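Local atomic coordinates of endo-beta-1,2-glucanase (Talaromyces funiculosus, PDB entry 6IMV), a protein that hydrolyses internal beta-1,2-glucosidic bonds of beta-1,2-glucans as a fungal endo-acting glycoside hydrolase. Residues K308-I320 / Y461-S473. Residues are numbered along the deposited sequence; the frame is centred on the assembly and turned at random. Where two conformers were deposited one is given.
Sequences KVLEMPYYDIDII and YNTFVERIEAEYS
An edge-to-face aromatic pair is part of this contact, where the loop and 3-10 turn leading into helix 318-337 pack on helix 461-475. Phe464 points its edge at the face of Tyr314. Its CZ stands over the middle of that ring, and the planes meet at 79°. The CG of Phe464 is anti to the backbone N (chi1 174°), which sends the ring across to the loop. Met312 lays its CE methyl 3.6 Å from Phe464 CE1, and its SD stands obliquely to the ring, a Met-aromatic contact. Ile317 wedges CD1 between Phe464 and Ile468, 3.7 Å from Ile468 CG2, and rests CG2 on Glu469. Lys308 CE lies over the opposite face of Tyr314. Beyond it, Lys308 NZ donates to Pro248 O and, in the ring plane, to Tyr472 OH (2.8 Å). Tyr472 OH also hydrogen-bonds Gln296. Ile320 CD1 packs 3.5 Å from Tyr472 CD2. A leucine in place of Tyr472 would probably leave Lys308 and Gln296 without their shared hydroxyl partner. At the other end, Tyr461 OH donates to Asp316 OD2 (2.6 Å). Helix 252-261 supplies Glu252, which forms a salt bridge with Lys308 NZ and a hydrogen bond with Tyr314 OH. Helix 448-457 packs against Met312, Pro313 and Tyr461.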
# COMPACT_ATOMS: atom_id res chain seq x y z
N LYS A 308 -3.50 -3.11 -5.54
CA LYS A 308 -2.97 -4.06 -6.53
C LYS A 308 -2.47 -3.33 -7.79
O LYS A 308 -1.53 -3.80 -8.42
CB LYS A 308 -4.01 -5.11 -6.91
CG LYS A 308 -5.19 -4.61 -7.73
CD LYS A 308 -6.34 -5.59 -7.80
CE LYS A 308 -7.41 -5.17 -8.79
NZ LYS A 308 -8.44 -6.21 -8.96
N VAL A 309 -3.07 -2.19 -8.14
CA VAL A 309 -2.76 -1.50 -9.40
C VAL A 309 -1.36 -0.86 -9.32
O VAL A 309 -0.79 -0.55 -10.36
CB VAL A 309 -3.84 -0.47 -9.78
CG1 VAL A 309 -5.22 -1.08 -9.77
CG2 VAL A 309 -3.78 0.78 -8.91
N LEU A 310 -0.82 -0.70 -8.10
CA LEU A 310 0.55 -0.21 -7.89
C LEU A 310 1.58 -1.27 -8.29
O LEU A 310 2.75 -0.94 -8.49
CB LEU A 310 0.77 0.15 -6.42
CG LEU A 310 0.05 1.38 -5.87
CD1 LEU A 310 0.13 1.40 -4.35
CD2 LEU A 310 0.63 2.67 -6.45
N GLU A 311 1.18 -2.55 -8.31
CA GLU A 311 2.15 -3.66 -8.33
C GLU A 311 2.06 -4.48 -9.63
O GLU A 311 3.01 -5.15 -9.95
CB GLU A 311 1.94 -4.55 -7.11
CG GLU A 311 2.06 -3.78 -5.80
CD GLU A 311 2.50 -4.62 -4.61
OE1 GLU A 311 3.32 -5.58 -4.80
OE2 GLU A 311 2.02 -4.34 -3.51
N MET A 312 0.94 -4.46 -10.34
CA MET A 312 0.80 -5.21 -11.60
C MET A 312 0.11 -4.32 -12.62
O MET A 312 -0.63 -3.42 -12.24
CB MET A 312 0.01 -6.50 -11.40
CG MET A 312 0.68 -7.45 -10.43
SD MET A 312 -0.17 -9.02 -10.30
CE MET A 312 0.41 -9.86 -11.78
N PRO A 313 0.38 -4.51 -13.93
CA PRO A 313 -0.09 -3.58 -14.96
C PRO A 313 -1.58 -3.73 -15.34
O PRO A 313 -1.91 -3.89 -16.51
CB PRO A 313 0.84 -3.92 -16.14
CG PRO A 313 1.12 -5.39 -15.98
CD PRO A 313 1.22 -5.59 -14.48
N TYR A 314 -2.45 -3.60 -14.34
CA TYR A 314 -3.89 -3.58 -14.52
C TYR A 314 -4.31 -2.48 -15.52
O TYR A 314 -5.24 -2.68 -16.28
CB TYR A 314 -4.58 -3.35 -13.17
CG TYR A 314 -4.66 -4.60 -12.32
CD1 TYR A 314 -5.74 -5.46 -12.44
CD2 TYR A 314 -3.66 -4.92 -11.41
CE1 TYR A 314 -5.83 -6.60 -11.67
CE2 TYR A 314 -3.73 -6.07 -10.64
CZ TYR A 314 -4.82 -6.92 -10.78
OH TYR A 314 -4.92 -8.07 -10.04
N TYR A 315 -3.63 -1.33 -15.49
CA TYR A 315 -4.07 -0.17 -16.28
C TYR A 315 -3.58 -0.25 -17.74
O TYR A 315 -3.89 0.66 -18.51
CB TYR A 315 -3.66 1.14 -15.60
CG TYR A 315 -4.38 1.42 -14.31
CD1 TYR A 315 -5.48 0.68 -13.91
CD2 TYR A 315 -3.95 2.45 -13.47
CE1 TYR A 315 -6.13 0.92 -12.71
CE2 TYR A 315 -4.60 2.72 -12.27
CZ TYR A 315 -5.70 1.96 -11.90
OH TYR A 315 -6.35 2.21 -10.72
N ASP A 316 -2.87 -1.33 -18.11
CA ASP A 316 -2.62 -1.67 -19.52
C ASP A 316 -3.93 -2.12 -20.19
O ASP A 316 -4.00 -2.13 -21.40
CB ASP A 316 -1.57 -2.77 -19.68
CG ASP A 316 -0.14 -2.34 -19.39
OD1 ASP A 316 0.03 -1.21 -18.97
OD2 ASP A 316 0.78 -3.15 -19.59
N ILE A 317 -4.93 -2.54 -19.41
CA ILE A 317 -6.22 -2.98 -19.94
C ILE A 317 -7.19 -1.80 -19.84
O ILE A 317 -7.47 -1.31 -18.75
CB ILE A 317 -6.75 -4.23 -19.18
CG1 ILE A 317 -5.81 -5.43 -19.32
CG2 ILE A 317 -8.15 -4.58 -19.64
CD1 ILE A 317 -4.62 -5.42 -18.38
N ASP A 318 -7.72 -1.36 -20.99
CA ASP A 318 -8.47 -0.11 -21.08
C ASP A 318 -9.77 -0.20 -20.28
O ASP A 318 -10.12 0.75 -19.61
CB ASP A 318 -8.75 0.31 -22.53
CG ASP A 318 -9.27 1.73 -22.65
OD1 ASP A 318 -8.69 2.63 -22.01
OD2 ASP A 318 -10.28 1.93 -23.36
N ILE A 319 -10.49 -1.33 -20.34
CA ILE A 319 -11.76 -1.45 -19.58
C ILE A 319 -11.47 -1.29 -18.08
O ILE A 319 -12.26 -0.70 -17.33
CB ILE A 319 -12.55 -2.74 -19.87
CG1 ILE A 319 -13.89 -2.74 -19.13
CG2 ILE A 319 -11.76 -3.99 -19.54
CD1 ILE A 319 -14.79 -1.58 -19.48
N ILE A 320 -10.31 -1.80 -17.64
CA ILE A 320 -9.93 -1.73 -16.23
C ILE A 320 -9.56 -0.28 -15.89
O ILE A 320 -10.02 0.25 -14.88
CB ILE A 320 -8.81 -2.72 -15.88
CG1 ILE A 320 -9.25 -4.16 -16.17
CG2 ILE A 320 -8.38 -2.53 -14.43
CD1 ILE A 320 -8.22 -5.23 -15.80
N TYR A 461 2.99 -12.18 -19.17
CA TYR A 461 2.26 -10.92 -19.40
C TYR A 461 0.98 -11.17 -20.22
O TYR A 461 -0.10 -10.66 -19.87
CB TYR A 461 3.15 -9.89 -20.10
CG TYR A 461 2.44 -8.61 -20.42
CD1 TYR A 461 2.31 -7.61 -19.48
CD2 TYR A 461 1.85 -8.41 -21.66
CE1 TYR A 461 1.64 -6.43 -19.76
CE2 TYR A 461 1.17 -7.24 -21.96
CZ TYR A 461 1.06 -6.25 -21.00
OH TYR A 461 0.39 -5.10 -21.27
N ASN A 462 1.08 -11.95 -21.30
CA ASN A 462 -0.06 -12.18 -22.20
C ASN A 462 -1.18 -12.89 -21.44
O ASN A 462 -2.35 -12.56 -21.63
CB ASN A 462 0.33 -12.95 -23.47
CG ASN A 462 1.12 -12.10 -24.43
OD1 ASN A 462 1.16 -10.88 -24.30
ND2 ASN A 462 1.76 -12.72 -25.41
N THR A 463 -0.82 -13.85 -20.57
CA THR A 463 -1.79 -14.58 -19.77
C THR A 463 -2.53 -13.63 -18.82
O THR A 463 -3.76 -13.72 -18.69
CB THR A 463 -1.13 -15.71 -18.97
OG1 THR A 463 -0.57 -16.63 -19.91
CG2 THR A 463 -2.10 -16.45 -18.07
N PHE A 464 -1.78 -12.76 -18.15
CA PHE A 464 -2.34 -11.74 -17.26
C PHE A 464 -3.41 -10.94 -18.00
O PHE A 464 -4.57 -10.85 -17.55
CB PHE A 464 -1.22 -10.83 -16.74
CG PHE A 464 -1.70 -9.66 -15.91
CD1 PHE A 464 -1.97 -9.81 -14.56
CD2 PHE A 464 -1.88 -8.41 -16.49
CE1 PHE A 464 -2.40 -8.74 -13.80
CE2 PHE A 464 -2.31 -7.33 -15.72
CZ PHE A 464 -2.58 -7.50 -14.38
N VAL A 465 -3.03 -10.37 -19.14
CA VAL A 465 -3.91 -9.47 -19.91
C VAL A 465 -5.18 -10.22 -20.31
O VAL A 465 -6.30 -9.75 -20.07
CB VAL A 465 -3.20 -8.84 -21.12
CG1 VAL A 465 -4.17 -8.04 -21.98
CG2 VAL A 465 -2.02 -7.97 -20.70
N GLU A 466 -5.00 -11.41 -20.91
CA GLU A 466 -6.14 -12.21 -21.41
C GLU A 466 -7.14 -12.49 -20.28
O GLU A 466 -8.33 -12.28 -20.43
CB GLU A 466 -5.64 -13.54 -21.98
CG GLU A 466 -6.75 -14.49 -22.37
CD GLU A 466 -6.27 -15.80 -22.95
OE1 GLU A 466 -5.56 -16.53 -22.23
OE2 GLU A 466 -6.58 -16.07 -24.10
N ARG A 467 -6.62 -13.01 -19.17
CA ARG A 467 -7.45 -13.40 -18.05
C ARG A 467 -8.15 -12.17 -17.46
O ARG A 467 -9.35 -12.20 -17.21
CB ARG A 467 -6.59 -14.10 -16.98
CG ARG A 467 -7.30 -14.35 -15.66
CD ARG A 467 -8.59 -15.15 -15.79
NE ARG A 467 -8.36 -16.50 -16.26
CZ ARG A 467 -9.30 -17.44 -16.33
NH1 ARG A 467 -8.97 -18.68 -16.66
NH2 ARG A 467 -10.56 -17.14 -16.07
N ILE A 468 -7.40 -11.11 -17.18
CA ILE A 468 -7.95 -10.03 -16.35
C ILE A 468 -8.87 -9.15 -17.22
O ILE A 468 -9.89 -8.68 -16.75
CB ILE A 468 -6.84 -9.26 -15.60
CG1 ILE A 468 -7.37 -8.58 -14.33
CG2 ILE A 468 -6.14 -8.26 -16.52
CD1 ILE A 468 -8.12 -9.49 -13.38
N GLU A 469 -8.56 -9.03 -18.52
CA GLU A 469 -9.46 -8.32 -19.44
C GLU A 469 -10.76 -9.10 -19.59
O GLU A 469 -11.84 -8.50 -19.56
CB GLU A 469 -8.81 -8.08 -20.80
CG GLU A 469 -9.64 -7.19 -21.70
CD GLU A 469 -8.88 -6.61 -22.88
OE1 GLU A 469 -8.17 -7.39 -23.56
OE2 GLU A 469 -8.99 -5.38 -23.13
N ALA A 470 -10.67 -10.44 -19.67
CA ALA A 470 -11.86 -11.28 -19.74
C ALA A 470 -12.75 -11.06 -18.52
O ALA A 470 -13.96 -10.85 -18.68
CB ALA A 470 -11.47 -12.74 -19.89
N GLU A 471 -12.16 -11.11 -17.32
CA GLU A 471 -12.94 -11.06 -16.10
C GLU A 471 -13.64 -9.70 -16.00
O GLU A 471 -14.84 -9.64 -15.71
CB GLU A 471 -12.08 -11.37 -14.87
CG GLU A 471 -11.58 -12.80 -14.80
CD GLU A 471 -12.65 -13.89 -14.72
OE1 GLU A 471 -13.75 -13.63 -14.16
OE2 GLU A 471 -12.40 -14.99 -15.24
N TYR A 472 -12.90 -8.62 -16.25
CA TYR A 472 -13.42 -7.26 -16.08
C TYR A 472 -14.42 -6.94 -17.20
O TYR A 472 -15.47 -6.36 -16.92
CB TYR A 472 -12.29 -6.24 -15.96
CG TYR A 472 -11.82 -6.02 -14.54
CD1 TYR A 472 -12.44 -5.09 -13.73
CD2 TYR A 472 -10.79 -6.77 -14.00
CE1 TYR A 472 -12.06 -4.91 -12.41
CE2 TYR A 472 -10.38 -6.58 -12.68
CZ TYR A 472 -11.02 -5.65 -11.89
OH TYR A 472 -10.64 -5.46 -10.59
N SER A 473 -14.14 -7.35 -18.45
CA SER A 473 -15.02 -7.00 -19.57
C SER A 473 -16.35 -7.75 -19.47
O SER A 473 -17.35 -7.28 -20.01
CB SER A 473 -14.35 -7.19 -20.92
OG SER A 473 -14.07 -8.55 -21.17
O HOH W 1 -10.41 -3.04 -22.62